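Local coordinates for N-acetyltransferase domain-containing protein (Pyrococcus horikoshii, PDB 1WWZ) that binds acetyl coenzyme A and, as a member of the GNAT family, probably transfers its acetyl group to a substrate not yet identified, at residues I21-S26 against V67-C72. Numbering follows the deposited sequence.
Sequences IDVYMS and VGFIVC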
loop_
_atom_site.group_PDB
_atom_site.type_symbol
_atom_site.label_atom_id
_atom_site.label_comp_id
_atom_site.label_asym_id
_atom_site.label_seq_id
_atom_site.Cartn_x
_atom_site.Cartn_y
_atom_site.Cartn_z
ATOM N N ILE A 21 -1.633 -19.032 14.599
ATOM C CA ILE A 21 -2.383 -19.094 15.842
ATOM C C ILE A 21 -1.712 -18.222 16.903
ATOM O O ILE A 21 -2.384 -17.458 17.594
ATOM C CB ILE A 21 -2.508 -20.549 16.343
ATOM C CG1 ILE A 21 -3.370 -21.351 15.361
ATOM C CG2 ILE A 21 -3.125 -20.572 17.733
ATOM C CD1 ILE A 21 -3.530 -22.817 15.720
ATOM N N ASP A 22 -0.389 -18.323 17.020
ATOM C CA ASP A 22 0.348 -17.517 17.997
ATOM C C ASP A 22 0.114 -16.025 17.746
ATOM O O ASP A 22 -0.156 -15.261 18.675
ATOM C CB ASP A 22 1.856 -17.807 17.929
ATOM C CG ASP A 22 2.202 -19.243 18.283
ATOM O OD1 ASP A 22 1.372 -19.930 18.915
ATOM O OD2 ASP A 22 3.321 -19.681 17.939
ATOM N N VAL A 23 0.222 -15.617 16.485
ATOM C CA VAL A 23 0.013 -14.222 16.111
ATOM C C VAL A 23 -1.410 -13.801 16.461
ATOM O O VAL A 23 -1.640 -12.724 17.014
ATOM C CB VAL A 23 0.234 -14.014 14.590
ATOM C CG1 VAL A 23 -0.263 -12.634 14.168
ATOM C CG2 VAL A 23 1.708 -14.168 14.256
ATOM N N TYR A 24 -2.362 -14.665 16.131
ATOM C CA TYR A 24 -3.767 -14.405 16.399
ATOM C C TYR A 24 -4.016 -14.244 17.900
ATOM O O TYR A 24 -4.630 -13.270 18.334
ATOM C CB TYR A 24 -4.605 -15.560 15.848
ATOM C CG TYR A 24 -6.095 -15.415 16.050
ATOM C CD1 TYR A 24 -6.927 -15.019 15.002
ATOM C CD2 TYR A 24 -6.678 -15.709 17.281
ATOM C CE1 TYR A 24 -8.307 -14.927 15.179
ATOM C CE2 TYR A 24 -8.047 -15.619 17.468
ATOM C CZ TYR A 24 -8.858 -15.229 16.415
ATOM O OH TYR A 24 -10.216 -15.159 16.600
ATOM N N MET A 25 -3.539 -15.204 18.687
ATOM C CA MET A 25 -3.723 -15.158 20.137
ATOM C C MET A 25 -3.067 -13.925 20.756
ATOM O O MET A 25 -3.608 -13.318 21.685
ATOM C CB MET A 25 -3.148 -16.421 20.787
ATOM C CG MET A 25 -3.824 -17.716 20.367
ATOM S SD MET A 25 -5.606 -17.709 20.637
ATOM C CE MET A 25 -5.692 -17.799 22.443
ATOM N N SER A 26 -1.896 -13.565 20.241
ATOM C CA SER A 26 -1.164 -12.404 20.730
ATOM C C SER A 26 -1.925 -11.125 20.415
ATOM O O SER A 26 -2.128 -10.277 21.282
ATOM C CB SER A 26 0.222 -12.350 20.082
ATOM O OG SER A 26 0.864 -11.113 20.352
ATOM N N VAL A 67 4.437 -12.198 11.562
ATOM C CA VAL A 67 4.105 -11.282 12.646
ATOM C C VAL A 67 2.713 -10.694 12.487
ATOM O O VAL A 67 2.249 -9.939 13.337
ATOM C CB VAL A 67 5.123 -10.126 12.740
ATOM C CG1 VAL A 67 6.526 -10.687 12.909
ATOM C CG2 VAL A 67 5.037 -9.249 11.507
ATOM N N GLY A 68 2.051 -11.041 11.389
ATOM C CA GLY A 68 0.715 -10.535 11.148
ATOM C C GLY A 68 0.141 -11.130 9.879
ATOM O O GLY A 68 0.880 -11.681 9.065
ATOM N N PHE A 69 -1.173 -11.047 9.714
ATOM C CA PHE A 69 -1.791 -11.574 8.509
ATOM C C PHE A 69 -3.166 -10.991 8.266
ATOM O O PHE A 69 -3.783 -10.412 9.161
ATOM C CB PHE A 69 -1.838 -13.118 8.547
ATOM C CG PHE A 69 -2.798 -13.697 9.556
ATOM C CD1 PHE A 69 -4.098 -14.032 9.188
ATOM C CD2 PHE A 69 -2.385 -13.960 10.862
ATOM C CE1 PHE A 69 -4.974 -14.628 10.102
ATOM C CE2 PHE A 69 -3.252 -14.555 11.785
ATOM C CZ PHE A 69 -4.548 -14.890 11.405
ATOM N N ILE A 70 -3.625 -11.114 7.030
ATOM C CA ILE A 70 -4.936 -10.614 6.657
ATOM C C ILE A 70 -5.506 -11.614 5.663
ATOM O O ILE A 70 -4.776 -12.166 4.837
ATOM C CB ILE A 70 -4.840 -9.180 6.050
ATOM C CG1 ILE A 70 -6.243 -8.614 5.825
ATOM C CG2 ILE A 70 -4.024 -9.192 4.757
ATOM C CD1 ILE A 70 -6.253 -7.107 5.538
ATOM N N VAL A 71 -6.801 -11.871 5.773
ATOM C CA VAL A 71 -7.476 -12.828 4.905
ATOM C C VAL A 71 -8.434 -12.074 4.004
ATOM O O VAL A 71 -9.418 -11.511 4.475
ATOM C CB VAL A 71 -8.251 -13.856 5.746
ATOM C CG1 VAL A 71 -8.966 -14.851 4.842
ATOM C CG2 VAL A 71 -7.283 -14.576 6.680
ATOM N N CYS A 72 -8.127 -12.072 2.710
ATOM C CA CYS A 72 -8.915 -11.359 1.706
ATOM C C CYS A 72 -9.684 -12.329 0.815
ATOM O O CYS A 72 -9.090 -13.192 0.173
ATOM C CB CYS A 72 -7.975 -10.505 0.857
ATOM S SG CYS A 72 -6.693 -9.673 1.839
#
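V23 sets both of its methyl groups on the backbone of the strand, where V67 gives way to G68. Its CG1 lies equally close, 3.8 Å, to the O atom of V67 and to CA of G68, while CG2 rests 4.0 Å from the carbonyl carbon C of V67. With CG1 anti to the backbone N (chi1 168°), the beta-branched side chain spans the two residues and offers two methyls to the main chain. The same CG1 touches the ring of F69 obliquely, 4.1 Å from CD2. Next along the helix, Y24 adds a ring edge: its CD1 lies 4.3 Å from CZ of F69, which sits near the plane of the tyrosine ring. The flat phenylalanine thus reaches both V23 and Y24. An alanine in place of V23 would probably open a gap above G68 and take from F69 the contact at CD2. The 21-26 part of helix 14-27 runs almost at right angles (92°) to the 67-72 part of strand 65-78, the segment axes 8.0 Å apart at their closest, and packs on the mixed sheet of the GNAT fold. Tyrosine suits this buried interface because its ring packs there while its hydroxyl is hydrogen-bonded to the carbonyl oxygen of G35. V67 and G68 both face A60 in a classic beta bulge, and the side chain of V67 starts out away from helix 14-27 and touches I102 of helix 102-115. Further out, F69 meets the ring of F57 at a shallow interplanar angle of about 10°. V93, one of the residues that bind acetyl-CoA, lies close to G68.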